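Local coordinates for DUF3244 domain-containing protein (Bacteroides vulgatus ATCC 8482, PDB 3D33) that is of unknown function but folds as a single immunoglobulin-like beta-sandwich domain of the DUF3244 family, in the E-set clan, at residues V12-R17 / I31-D36; L39-N44 / S74-I79; M51-T56 / N67-V72; I55-K60 / P85-K90; I79-F84 / G103-E108. All coordinates share one frame; numbering follows the deposited sequence. Where two conformers were deposited one is given.

Contact 1: V12-R17 / I31-D36; sequences VELDGR and ITVFTD
Val12 meets Val33 through one direct backbone hydrogen bond, Val12 N to Val33 O at 2.9 Å. The N-H points almost straight at the oxygen (172°), yet it comes from above the carbonyl plane, 42° out of it, and so lies off the lone pairs. At the same pair the return bond is not made directly, and a water bridges the two chains: it probably donates to Val12 O at 2.8 Å and accepts from Val33 N at 2.9 Å. The pairing is thus half direct and half through water.

The apolar contacts lie on the inner side. CB of Val12 rests 3.8 Å from CG1 of Val33, and CG2 of Val12 touches CG2 of Thr35 at 3.9 Å, the two side chains crossing at about a right angle. With its CG turned away from the carbonyl carbon (chi1 -60°), Leu14 sends CD1 down between Ile31 CG2, 3.8 Å away, and Val33 CG2, 3.9 Å away, bridging the widening gap between the chains.

Beyond Leu14 the segment leaves this sheet: Asp15 and Arg17 bond through their backbones to Thr102 and His100, at the strand 100-107 side of the sandwich. Strand 31-36 pairs along its other edge with strand 39-44, while Leu14 and Val33 reach strand 87-96 of the facing sheet at Ile93 and Leu91.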
# COMPACT_ATOMS: atom_id res chain seq x y z
N VAL A 12 -8.30 -3.16 2.69
CA VAL A 12 -7.06 -3.37 3.44
C VAL A 12 -6.95 -2.18 4.40
O VAL A 12 -6.61 -1.06 4.01
CB VAL A 12 -5.84 -3.53 2.52
CG1 VAL A 12 -4.57 -3.80 3.35
CG2 VAL A 12 -6.06 -4.69 1.52
N GLU A 13 -7.31 -2.41 5.65
CA GLU A 13 -7.35 -1.35 6.63
C GLU A 13 -5.96 -0.79 6.89
O GLU A 13 -5.02 -1.54 7.05
CB GLU A 13 -7.96 -1.84 7.94
CG GLU A 13 -7.93 -0.79 9.05
CD GLU A 13 -8.83 -1.12 10.22
OE1 GLU A 13 -9.11 -2.32 10.45
OE2 GLU A 13 -9.23 -0.17 10.92
N LEU A 14 -5.85 0.53 6.95
CA LEU A 14 -4.57 1.16 7.19
C LEU A 14 -4.58 1.88 8.53
O LEU A 14 -5.56 2.55 8.84
CB LEU A 14 -4.26 2.17 6.09
CG LEU A 14 -4.17 1.62 4.66
CD1 LEU A 14 -3.97 2.73 3.62
CD2 LEU A 14 -3.07 0.56 4.55
N ASP A 15 -3.48 1.76 9.27
CA ASP A 15 -3.29 2.47 10.55
C ASP A 15 -2.01 3.29 10.49
O ASP A 15 -1.06 2.92 9.83
CB ASP A 15 -3.22 1.48 11.69
CG ASP A 15 -4.53 0.80 11.91
OD1 ASP A 15 -5.47 1.50 12.35
OD2 ASP A 15 -4.63 -0.41 11.65
N GLY A 16 -2.01 4.46 11.13
CA GLY A 16 -0.83 5.27 11.19
C GLY A 16 -1.18 6.73 11.26
O GLY A 16 -2.18 7.12 11.87
N ARG A 17 -0.31 7.53 10.67
CA ARG A 17 -0.41 8.96 10.75
C ARG A 17 -0.12 9.49 9.35
O ARG A 17 0.83 9.08 8.72
CB ARG A 17 0.63 9.46 11.76
CG ARG A 17 0.61 10.90 12.02
CD ARG A 17 1.52 11.21 13.18
NE ARG A 17 1.84 12.63 13.20
CZ ARG A 17 2.61 13.21 14.11
NH1 ARG A 17 3.14 12.52 15.10
NH2 ARG A 17 2.84 14.52 14.02
N ILE A 31 -5.80 8.17 2.07
CA ILE A 31 -5.28 6.96 1.44
C ILE A 31 -6.17 5.77 1.80
O ILE A 31 -6.43 5.53 2.97
CB ILE A 31 -3.84 6.62 1.91
CG1 ILE A 31 -2.91 7.86 1.88
CG2 ILE A 31 -3.29 5.45 1.06
CD1 ILE A 31 -2.66 8.36 0.52
N THR A 32 -6.65 5.04 0.79
CA THR A 32 -7.37 3.78 1.01
C THR A 32 -6.84 2.73 0.03
O THR A 32 -6.30 3.05 -1.03
CB THR A 32 -8.88 3.96 0.84
OG1 THR A 32 -9.15 4.44 -0.47
CG2 THR A 32 -9.45 4.97 1.84
N VAL A 33 -6.92 1.47 0.44
CA VAL A 33 -6.42 0.35 -0.33
C VAL A 33 -7.49 -0.77 -0.32
O VAL A 33 -8.17 -0.99 0.72
CB VAL A 33 -5.09 -0.17 0.24
CG1 VAL A 33 -4.69 -1.47 -0.46
CG2 VAL A 33 -3.99 0.90 0.13
N PHE A 34 -7.66 -1.43 -1.45
CA PHE A 34 -8.50 -2.65 -1.54
C PHE A 34 -7.86 -3.66 -2.46
O PHE A 34 -7.01 -3.31 -3.27
CB PHE A 34 -9.96 -2.36 -1.97
CG PHE A 34 -10.09 -1.69 -3.31
CD1 PHE A 34 -10.13 -2.43 -4.46
CD2 PHE A 34 -10.20 -0.30 -3.40
CE1 PHE A 34 -10.26 -1.81 -5.71
CE2 PHE A 34 -10.35 0.33 -4.65
CZ PHE A 34 -10.38 -0.43 -5.79
N THR A 35 -8.26 -4.93 -2.32
CA THR A 35 -7.86 -5.97 -3.25
C THR A 35 -9.12 -6.58 -3.90
O THR A 35 -10.17 -6.70 -3.26
CB THR A 35 -7.01 -7.07 -2.58
OG1 THR A 35 -7.81 -7.71 -1.55
CG2 THR A 35 -5.78 -6.49 -1.96
N ASP A 36 -9.01 -6.87 -5.19
CA ASP A 36 -10.11 -7.38 -6.03
C ASP A 36 -9.46 -8.48 -6.81
O ASP A 36 -8.69 -8.23 -7.75
CB ASP A 36 -10.64 -6.26 -6.94
CG ASP A 36 -11.78 -6.71 -7.87
OD1 ASP A 36 -12.27 -7.85 -7.77
OD2 ASP A 36 -12.18 -5.88 -8.72
O HOH W 1 -8.02 1.20 3.10

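Contact 2: L39-N44 / S74-I79; sequences LLTLKN and SAYITI
Tyr76 swings its ring away from its own backbone N (chi1 175°) and lays it along Lys43, while a chi1 of -61° puts Thr41 OG1 beside the backbone N and CG2 opposite it, turning that methyl to the same ring. Thr41 CG2 comes within 3.6 Å of Tyr76 CE1, approaching obliquely, and Lys43 CE sits at the ring edge, near its plane. The extended lysine and the tyrosine run side by side in the same direction. A water ties the hydroxyls on this outer face together, 2.7 Å from Thr41 OG1 and 3.1 Å from Tyr76 OH.

On the inner face Leu40 and Ile79 also point the same way, Leu40 CD2 meeting Ile79 CD1 at 4.0 Å, with Leu42 and Ile77 paired next to them. Outside this pattern, Leu39 brings CD1 3.7 Å from Ile79 O, beside Thr78.

The backbones are antiparallel, at 165°. Leu40 with Ile79 and Leu42 with Ile77 are hydrogen-bonded pairs, each joined in both directions; Leu42 N to Ile77 O is 2.8 Å and nearly linear. Asn44 N reaches Ala75 O at 2.9 Å where the loop 74-75 leads into the strand.

Strand 76-80 is the outermost of its sheet within the chain, and strand 39-44 bonds on its other side to strand 31-36. Across the sandwich, Leu42 and Ile77 pack on Ile53 of strand 50-57, and Ile79 on Tyr65 of strand 63-69.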
# COMPACT_ATOMS: atom_id res chain seq x y z
N LEU A 39 -5.40 -8.12 -7.66
CA LEU A 39 -4.94 -6.77 -7.91
C LEU A 39 -5.24 -5.97 -6.66
O LEU A 39 -6.39 -5.96 -6.19
CB LEU A 39 -5.65 -6.18 -9.10
CG LEU A 39 -5.08 -4.88 -9.66
CD1 LEU A 39 -3.73 -5.12 -10.32
CD2 LEU A 39 -6.07 -4.29 -10.66
N LEU A 40 -4.21 -5.29 -6.18
CA LEU A 40 -4.30 -4.35 -5.08
C LEU A 40 -4.40 -2.94 -5.66
O LEU A 40 -3.64 -2.62 -6.55
CB LEU A 40 -3.06 -4.52 -4.23
CG LEU A 40 -2.83 -3.76 -2.94
CD1 LEU A 40 -1.72 -4.53 -2.17
CD2 LEU A 40 -2.39 -2.33 -3.22
N THR A 41 -5.34 -2.14 -5.17
CA THR A 41 -5.51 -0.77 -5.65
C THR A 41 -5.37 0.19 -4.50
O THR A 41 -6.05 0.05 -3.47
CB THR A 41 -6.89 -0.54 -6.35
OG1 THR A 41 -7.01 -1.39 -7.49
CG2 THR A 41 -7.07 0.95 -6.78
N LEU A 42 -4.51 1.19 -4.68
CA LEU A 42 -4.38 2.29 -3.74
C LEU A 42 -4.93 3.56 -4.36
O LEU A 42 -4.63 3.89 -5.49
CB LEU A 42 -2.92 2.51 -3.35
CG LEU A 42 -2.62 3.70 -2.44
CD1 LEU A 42 -1.38 3.42 -1.56
CD2 LEU A 42 -2.44 5.02 -3.22
N LYS A 43 -5.74 4.26 -3.59
CA LYS A 43 -6.21 5.59 -3.98
C LYS A 43 -5.84 6.61 -2.95
O LYS A 43 -5.83 6.32 -1.76
CB LYS A 43 -7.71 5.54 -4.16
CG LYS A 43 -8.08 4.68 -5.35
CD LYS A 43 -9.48 4.95 -5.82
CE LYS A 43 -9.79 4.13 -7.04
NZ LYS A 43 -10.93 4.74 -7.77
N ASN A 44 -5.55 7.82 -3.42
CA ASN A 44 -5.14 8.92 -2.57
C ASN A 44 -6.00 10.11 -2.99
O ASN A 44 -5.83 10.63 -4.09
CB ASN A 44 -3.65 9.22 -2.76
CG ASN A 44 -3.17 10.39 -1.91
OD1 ASN A 44 -3.96 11.09 -1.28
ND2 ASN A 44 -1.85 10.63 -1.93
N SER A 74 0.78 9.99 -7.48
CA SER A 74 0.38 9.34 -6.23
C SER A 74 -1.12 9.17 -5.99
O SER A 74 -1.50 8.63 -4.96
CB SER A 74 1.00 10.09 -5.04
OG SER A 74 0.39 11.34 -4.85
N ALA A 75 -1.98 9.64 -6.92
CA ALA A 75 -3.43 9.53 -6.73
C ALA A 75 -3.99 8.10 -6.80
O ALA A 75 -5.07 7.81 -6.24
CB ALA A 75 -4.15 10.42 -7.75
N TYR A 76 -3.28 7.22 -7.50
CA TYR A 76 -3.83 5.92 -7.93
C TYR A 76 -2.70 5.02 -8.40
O TYR A 76 -1.93 5.39 -9.29
CB TYR A 76 -4.81 6.13 -9.07
CG TYR A 76 -5.38 4.89 -9.71
CD1 TYR A 76 -6.41 4.18 -9.10
CD2 TYR A 76 -4.93 4.44 -10.95
CE1 TYR A 76 -6.96 3.05 -9.69
CE2 TYR A 76 -5.48 3.33 -11.55
CZ TYR A 76 -6.48 2.63 -10.90
OH TYR A 76 -7.04 1.52 -11.52
N ILE A 77 -2.64 3.82 -7.82
CA ILE A 77 -1.59 2.84 -8.07
C ILE A 77 -2.28 1.49 -8.03
O ILE A 77 -3.08 1.24 -7.12
CB ILE A 77 -0.47 2.93 -6.95
CG1 ILE A 77 0.28 4.27 -7.01
CG2 ILE A 77 0.53 1.78 -7.05
CD1 ILE A 77 1.02 4.53 -8.34
N THR A 78 -2.00 0.63 -9.00
CA THR A 78 -2.35 -0.79 -8.88
C THR A 78 -1.11 -1.67 -8.81
O THR A 78 -0.07 -1.40 -9.45
CB THR A 78 -3.29 -1.28 -9.99
OG1 THR A 78 -2.60 -1.28 -11.26
CG2 THR A 78 -4.56 -0.42 -10.06
N ILE A 79 -1.25 -2.73 -8.03
CA ILE A 79 -0.16 -3.67 -7.80
C ILE A 79 -0.71 -5.08 -7.96
O ILE A 79 -1.64 -5.47 -7.25
CB ILE A 79 0.42 -3.53 -6.39
CG1 ILE A 79 0.95 -2.12 -6.13
CG2 ILE A 79 1.55 -4.56 -6.15
CD1 ILE A 79 1.34 -1.89 -4.67
O HOH W 2 -8.42 -0.58 -9.64

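Contact 3: M51-T56 / N67-V72; sequences MTIRIT and NDIPEV
Met51 with Ile69 and Ile53 with Asn67 form two antiparallel hydrogen-bonded pairs, each bonded in both directions, on strand segments whose axes run at 157°. Ile69 N to Met51 O is short, 2.6 Å, and Ile53 N to Asn67 O is 2.9 Å.

Between these pairs stand Thr52 and Asp68, side by side on the outer face. Thr52 OG1 donates to Asp68 OD1 at 2.8 Å, meeting the carboxylate on its anti side and 35° out of its plane. The torsion that turns OG1 away from the threonine carbonyl carbon (chi1 -62°) also sets CG2 3.4 Å from the same oxygen, so OD1 is held by the hydroxyl and flanked by the methyl. Arg54 NH2 stays 5.1 Å from Asp68 OD1, while the arginine's NE makes a long, weak ion pair with Glu66.

On the inner face Ile53 CD1 lies 3.3 Å from Ile69 CD1, a tight approach that may reflect the modelling as much as strain. CE of Met51, a selenomethionine, also approaches Ile69 CD1, at 3.9 Å in one of its two conformers. Ile77 of the facing sheet packs against both isoleucines.

Strand 50-57 and strand 63-69 make a beta hairpin, and its polar outer pair set against a mainly aliphatic inner row (Met51, Ile53, Ile69), with Asn67 at its margin, bonded to Tyr65, is what a sheet of an immunoglobulin-like sandwich presents.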
# COMPACT_ATOMS: atom_id res chain seq x y z
N MSE A 51 5.61 9.59 -2.36
CA MSE A 51 5.26 8.42 -1.57
C MSE A 51 6.14 7.23 -1.90
O MSE A 51 6.77 7.15 -2.97
CB MSE A 51 3.82 8.00 -1.83
CG MSE A 51 2.76 8.99 -1.49
SE MSE A 51 1.02 8.08 -1.66
CE MSE A 51 1.42 6.81 -3.25
N THR A 52 6.25 6.32 -0.94
CA THR A 52 6.90 5.04 -1.15
C THR A 52 5.94 3.96 -0.70
O THR A 52 5.32 4.08 0.36
CB THR A 52 8.20 4.89 -0.36
OG1 THR A 52 9.15 5.88 -0.78
CG2 THR A 52 8.77 3.48 -0.58
N ILE A 53 5.79 2.91 -1.51
CA ILE A 53 4.97 1.75 -1.15
C ILE A 53 5.94 0.57 -1.03
O ILE A 53 6.79 0.38 -1.89
CB ILE A 53 3.90 1.42 -2.21
CG1 ILE A 53 2.95 2.60 -2.37
CG2 ILE A 53 3.15 0.11 -1.86
CD1 ILE A 53 1.89 2.43 -3.45
N ARG A 54 5.86 -0.16 0.08
CA ARG A 54 6.70 -1.32 0.31
C ARG A 54 5.83 -2.48 0.80
O ARG A 54 4.94 -2.31 1.64
CB ARG A 54 7.79 -0.97 1.32
CG ARG A 54 8.86 -1.99 1.53
CD ARG A 54 10.06 -1.32 2.28
NE ARG A 54 10.85 -0.42 1.42
CZ ARG A 54 11.05 0.90 1.61
NH1 ARG A 54 10.49 1.58 2.61
NH2 ARG A 54 11.81 1.58 0.76
N ILE A 55 6.03 -3.66 0.21
CA ILE A 55 5.31 -4.83 0.61
C ILE A 55 6.36 -5.85 1.06
O ILE A 55 7.35 -6.09 0.32
CB ILE A 55 4.45 -5.40 -0.52
CG1 ILE A 55 3.43 -4.37 -1.00
CG2 ILE A 55 3.74 -6.71 -0.09
CD1 ILE A 55 2.64 -4.81 -2.16
N THR A 56 6.17 -6.40 2.25
CA THR A 56 7.11 -7.30 2.92
C THR A 56 6.43 -8.62 3.36
O THR A 56 5.35 -8.58 3.99
CB THR A 56 7.72 -6.58 4.18
OG1 THR A 56 8.32 -5.33 3.79
CG2 THR A 56 8.77 -7.45 4.85
N ASN A 67 8.32 0.74 -4.37
CA ASN A 67 8.11 1.70 -5.42
C ASN A 67 8.08 3.12 -4.84
O ASN A 67 7.32 3.37 -3.92
CB ASN A 67 6.79 1.33 -6.11
CG ASN A 67 6.52 2.14 -7.36
OD1 ASN A 67 7.31 2.98 -7.74
ND2 ASN A 67 5.38 1.87 -8.01
N ASP A 68 8.95 3.98 -5.35
CA ASP A 68 8.98 5.40 -5.00
C ASP A 68 8.12 6.14 -6.00
O ASP A 68 8.43 6.17 -7.18
CB ASP A 68 10.42 5.93 -5.05
CG ASP A 68 11.29 5.36 -3.95
OD1 ASP A 68 10.76 4.94 -2.91
OD2 ASP A 68 12.52 5.35 -4.10
N ILE A 69 7.01 6.71 -5.53
CA ILE A 69 6.01 7.27 -6.40
C ILE A 69 6.00 8.80 -6.28
O ILE A 69 5.69 9.33 -5.20
CB ILE A 69 4.60 6.69 -6.08
CG1 ILE A 69 4.60 5.15 -6.28
CG2 ILE A 69 3.54 7.38 -6.94
CD1 ILE A 69 3.74 4.42 -5.37
N PRO A 70 6.31 9.52 -7.37
CA PRO A 70 6.28 10.97 -7.23
C PRO A 70 4.87 11.49 -6.96
O PRO A 70 3.89 10.85 -7.34
CB PRO A 70 6.78 11.49 -8.58
CG PRO A 70 7.07 10.30 -9.40
CD PRO A 70 6.65 9.08 -8.73
N GLU A 71 4.79 12.63 -6.26
CA GLU A 71 3.53 13.22 -5.86
C GLU A 71 2.54 13.25 -7.01
O GLU A 71 1.38 12.88 -6.84
CB GLU A 71 3.74 14.64 -5.33
CG GLU A 71 2.44 15.43 -5.20
CD GLU A 71 2.66 16.81 -4.63
OE1 GLU A 71 3.77 17.08 -4.14
OE2 GLU A 71 1.72 17.63 -4.69
N VAL A 72 3.00 13.66 -8.19
CA VAL A 72 2.10 13.81 -9.33
C VAL A 72 1.43 12.50 -9.73
O VAL A 72 0.33 12.51 -10.27
CB VAL A 72 2.79 14.47 -10.56
CG1 VAL A 72 3.17 15.90 -10.23
CG2 VAL A 72 4.01 13.66 -11.02

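Contact 4: I55-K60 / P85-K90; sequences ITDMAK and PAEEYK
This is antiparallel strand pairing inside one sheet of the sandwich, where the end of strand 50-57 meets the beginning of strand 87-96. Thr56 and Lys90 form a hydrogen-bonded pair, Lys90 N to Thr56 O at 2.8 Å and Thr56 N to Lys90 O at 2.9 Å, and Met58 N adds a bond to Glu88 O. A water lies 2.7 Å from Thr56 OG1 and probably donates to Lys90 O.

Tyr89 packs obliquely beneath the neighbouring strand: Asp57 CB is 3.6 Å from its CE1, and Ile55 CG2 is 3.7 Å from its CB. Its hydroxyl donates to Pro85 O at 2.6 Å, at the ring edge, in its plane, which fixes the ring's far end. On the other face Met58, a selenomethionine bent at chi2 and chi3, crosses Lys90 at about a right angle.

Past the strand end, Asp57 OD2 accepts from Lys60 N at 2.8 Å, and OD1 from Gly62 N. The three-residue span to Lys60 is an Asx motif, starting the turn of the 50-57/63-69 hairpin.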
# COMPACT_ATOMS: atom_id res chain seq x y z
N ILE A 55 6.03 -3.66 0.21
CA ILE A 55 5.31 -4.83 0.61
C ILE A 55 6.36 -5.85 1.06
O ILE A 55 7.35 -6.09 0.32
CB ILE A 55 4.45 -5.40 -0.52
CG1 ILE A 55 3.43 -4.37 -1.00
CG2 ILE A 55 3.74 -6.71 -0.09
CD1 ILE A 55 2.64 -4.81 -2.16
N THR A 56 6.17 -6.40 2.25
CA THR A 56 7.11 -7.30 2.92
C THR A 56 6.43 -8.62 3.36
O THR A 56 5.35 -8.58 3.99
CB THR A 56 7.72 -6.58 4.18
OG1 THR A 56 8.32 -5.33 3.79
CG2 THR A 56 8.77 -7.45 4.85
N ASP A 57 7.03 -9.77 3.04
CA ASP A 57 6.43 -11.05 3.45
C ASP A 57 6.64 -11.26 4.95
O ASP A 57 7.70 -10.91 5.49
CB ASP A 57 6.95 -12.23 2.64
CG ASP A 57 8.13 -12.89 3.29
OD1 ASP A 57 9.26 -12.42 3.06
OD2 ASP A 57 7.93 -13.87 4.04
N MSE A 58 5.66 -11.86 5.61
CA MSE A 58 5.73 -12.02 7.06
C MSE A 58 6.44 -13.29 7.56
O MSE A 58 6.66 -13.44 8.78
CB MSE A 58 4.33 -11.90 7.64
CG MSE A 58 3.76 -10.53 7.41
SE MSE A 58 4.48 -9.23 8.64
CE MSE A 58 3.43 -10.04 10.33
N ALA A 59 6.82 -14.18 6.64
CA ALA A 59 7.54 -15.41 6.97
C ALA A 59 9.03 -15.17 7.11
O ALA A 59 9.67 -15.74 8.00
CB ALA A 59 7.27 -16.50 5.89
N LYS A 60 9.60 -14.38 6.21
CA LYS A 60 11.04 -14.10 6.22
C LYS A 60 11.40 -12.61 6.38
O LYS A 60 12.57 -12.29 6.62
CB LYS A 60 11.64 -14.58 4.91
CG LYS A 60 11.58 -16.11 4.77
CD LYS A 60 12.00 -16.57 3.40
CE LYS A 60 12.27 -18.06 3.39
NZ LYS A 60 13.54 -18.43 4.09
N PRO A 85 4.07 -15.40 -3.48
CA PRO A 85 3.69 -16.62 -2.79
C PRO A 85 2.51 -16.44 -1.84
O PRO A 85 2.31 -15.37 -1.28
CB PRO A 85 4.96 -16.98 -1.99
CG PRO A 85 6.05 -16.43 -2.81
CD PRO A 85 5.51 -15.13 -3.32
N ALA A 86 1.75 -17.52 -1.67
CA ALA A 86 0.70 -17.57 -0.68
C ALA A 86 1.31 -17.32 0.71
O ALA A 86 2.14 -18.09 1.19
CB ALA A 86 -0.00 -18.93 -0.73
N GLU A 87 0.92 -16.23 1.34
CA GLU A 87 1.57 -15.78 2.57
C GLU A 87 0.84 -14.50 3.00
O GLU A 87 0.10 -13.91 2.20
CB GLU A 87 3.06 -15.45 2.29
CG GLU A 87 3.92 -15.16 3.51
CD GLU A 87 3.72 -16.19 4.59
OE1 GLU A 87 4.32 -17.27 4.49
OE2 GLU A 87 2.93 -15.92 5.52
N GLU A 88 1.04 -14.08 4.26
CA GLU A 88 0.61 -12.76 4.69
C GLU A 88 1.71 -11.76 4.42
O GLU A 88 2.90 -12.08 4.58
CB GLU A 88 0.26 -12.72 6.18
CG GLU A 88 -0.30 -11.38 6.62
CD GLU A 88 -0.78 -11.40 8.04
OE1 GLU A 88 -0.09 -12.02 8.87
OE2 GLU A 88 -1.84 -10.82 8.32
N TYR A 89 1.28 -10.56 4.01
CA TYR A 89 2.17 -9.47 3.66
C TYR A 89 1.85 -8.23 4.47
O TYR A 89 0.68 -7.94 4.74
CB TYR A 89 2.04 -9.12 2.16
CG TYR A 89 2.55 -10.25 1.33
CD1 TYR A 89 3.89 -10.34 1.01
CD2 TYR A 89 1.71 -11.31 0.94
CE1 TYR A 89 4.38 -11.42 0.31
CE2 TYR A 89 2.19 -12.40 0.21
CZ TYR A 89 3.54 -12.45 -0.10
OH TYR A 89 4.05 -13.53 -0.79
N LYS A 90 2.89 -7.49 4.82
CA LYS A 90 2.77 -6.12 5.39
C LYS A 90 2.88 -5.11 4.26
O LYS A 90 3.81 -5.18 3.45
CB LYS A 90 3.90 -5.86 6.40
CG LYS A 90 3.87 -4.48 7.01
CD LYS A 90 4.91 -4.26 8.09
CE LYS A 90 6.33 -4.34 7.54
NZ LYS A 90 7.41 -4.05 8.56
O HOH W 3 6.41 -3.40 4.00

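Contact 5: I79-F84 / G103-E108; sequences ISIANF and GYFTKE
In one of its two conformers Lys107 reaches across to the turn 81-84 and gives its ammonium group to Phe84 O, NZ to O 2.8 Å, nearly in line with the carbonyl bond. Ala82 O, 3.5 Å from the same nitrogen, is a weak second acceptor. A bend at chi2 (-89°) swings the lysine chain over the turn, bringing CE to 3.5 Å from Ile81 O. That carbonyl is itself taken up by Phe84 N at 3.1 Å, closing a type I beta turn. Just before it, Ser80 OG accepts from Ala82 N at 3.3 Å, an ST turn. These turns end strand 76-80 and start the crossing to strand 87-96 in the other sheet, one of the links between the two halves of the immunoglobulin-like sandwich. Tyr38 adds a cation-pi partner to Lys107, and its hydroxyl bonds to Glu108 O of the C-terminal carboxylate. Alongside, Ile81 and Phe105 slide past each other in opposite directions, Ile81 CD1 lying 3.8 Å from Phe105 CE1, obliquely to the ring.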
# COMPACT_ATOMS: atom_id res chain seq x y z
N ILE A 79 -1.25 -2.73 -8.03
CA ILE A 79 -0.16 -3.67 -7.80
C ILE A 79 -0.71 -5.08 -7.96
O ILE A 79 -1.64 -5.47 -7.25
CB ILE A 79 0.42 -3.53 -6.39
CG1 ILE A 79 0.95 -2.12 -6.13
CG2 ILE A 79 1.55 -4.56 -6.15
CD1 ILE A 79 1.34 -1.89 -4.67
N SER A 80 -0.13 -5.85 -8.86
CA SER A 80 -0.51 -7.27 -9.01
C SER A 80 0.16 -8.06 -7.93
O SER A 80 1.40 -8.03 -7.80
CB SER A 80 -0.08 -7.85 -10.34
OG SER A 80 -0.47 -9.21 -10.37
N ILE A 81 -0.64 -8.78 -7.15
CA ILE A 81 -0.12 -9.69 -6.13
C ILE A 81 -0.19 -11.15 -6.59
O ILE A 81 0.07 -12.07 -5.84
CB ILE A 81 -0.86 -9.50 -4.78
CG1 ILE A 81 -2.35 -9.86 -4.86
CG2 ILE A 81 -0.71 -8.04 -4.30
CD1 ILE A 81 -3.05 -9.82 -3.47
N ALA A 82 -0.52 -11.35 -7.86
CA ALA A 82 -0.85 -12.67 -8.40
C ALA A 82 0.33 -13.63 -8.36
O ALA A 82 0.15 -14.84 -8.28
CB ALA A 82 -1.34 -12.52 -9.84
N ASN A 83 1.54 -13.10 -8.45
CA ASN A 83 2.75 -13.94 -8.43
C ASN A 83 3.55 -13.84 -7.13
O ASN A 83 4.66 -14.34 -7.04
CB ASN A 83 3.60 -13.65 -9.65
CG ASN A 83 2.84 -13.85 -10.94
OD1 ASN A 83 2.64 -12.91 -11.71
ND2 ASN A 83 2.36 -15.07 -11.16
N PHE A 84 2.97 -13.22 -6.10
CA PHE A 84 3.52 -13.39 -4.77
C PHE A 84 3.14 -14.75 -4.22
O PHE A 84 2.02 -15.22 -4.43
CB PHE A 84 3.01 -12.34 -3.79
CG PHE A 84 3.29 -10.90 -4.15
CD1 PHE A 84 4.23 -10.53 -5.11
CD2 PHE A 84 2.65 -9.90 -3.45
CE1 PHE A 84 4.46 -9.17 -5.37
CE2 PHE A 84 2.86 -8.57 -3.72
CZ PHE A 84 3.78 -8.21 -4.70
N GLY A 103 -0.75 -1.62 6.69
CA GLY A 103 -1.81 -2.61 6.67
C GLY A 103 -1.25 -3.98 6.35
O GLY A 103 -0.03 -4.15 6.07
N TYR A 104 -2.13 -4.96 6.41
CA TYR A 104 -1.74 -6.34 6.20
C TYR A 104 -2.76 -7.00 5.32
O TYR A 104 -3.97 -6.71 5.38
CB TYR A 104 -1.64 -7.09 7.54
CG TYR A 104 -0.56 -6.55 8.42
CD1 TYR A 104 -0.80 -5.48 9.28
CD2 TYR A 104 0.72 -7.08 8.39
CE1 TYR A 104 0.20 -4.95 10.06
CE2 TYR A 104 1.72 -6.57 9.19
CZ TYR A 104 1.46 -5.52 10.02
OH TYR A 104 2.47 -4.99 10.81
N PHE A 105 -2.28 -7.89 4.47
CA PHE A 105 -3.19 -8.67 3.64
C PHE A 105 -2.59 -10.05 3.38
O PHE A 105 -1.38 -10.23 3.50
CB PHE A 105 -3.51 -7.94 2.33
CG PHE A 105 -2.35 -7.85 1.38
CD1 PHE A 105 -2.11 -8.86 0.46
CD2 PHE A 105 -1.45 -6.77 1.44
CE1 PHE A 105 -1.03 -8.80 -0.40
CE2 PHE A 105 -0.39 -6.69 0.57
CZ PHE A 105 -0.17 -7.73 -0.35
N THR A 106 -3.46 -11.00 3.05
CA THR A 106 -3.05 -12.37 2.81
C THR A 106 -3.33 -12.76 1.35
O THR A 106 -4.45 -12.54 0.83
CB THR A 106 -3.75 -13.32 3.77
OG1 THR A 106 -3.35 -13.02 5.11
CG2 THR A 106 -3.41 -14.77 3.45
N LYS A 107 -2.30 -13.23 0.67
CA LYS A 107 -2.45 -13.81 -0.66
C LYS A 107 -2.74 -15.31 -0.51
O LYS A 107 -2.01 -16.03 0.15
CB LYS A 107 -1.18 -13.58 -1.49
CG LYS A 107 -1.38 -13.74 -3.00
CD LYS A 107 -1.14 -15.17 -3.45
CE LYS A 107 -0.95 -15.29 -4.95
NZ LYS A 107 -0.26 -16.58 -5.31
N GLU A 108 -3.83 -15.75 -1.12
CA GLU A 108 -4.23 -17.14 -1.04
C GLU A 108 -3.87 -17.84 -2.33
O GLU A 108 -3.77 -17.24 -3.39
CB GLU A 108 -5.74 -17.23 -0.79
OXT GLU A 108 -3.73 -19.06 -2.34

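The five contacts divide between the two sheets and the connections at their edges. Contacts 1 and 2 continue one sheet, Phe34 O and Thr41 N being probably hydrogen-bonded at 2.8 Å; contacts 3 and 4 lie about 18 Å apart, centre to centre, along strand 50-57 of the other and share Ile55 and Thr56. Face to face, contact 2 meets contact 3 where Ile77 CG1 lies 3.8 Å from Ile69 CD1. Contact 5 spans the sheets: Ile79 is shared with contact 2, while a probable hydrogen bond, Tyr89 N to Phe105 O at 2.7 Å, ties it to contact 4. Contact 1 packs on contact 5 as well, Val12 CG1 being 3.6 Å from Tyr104 O.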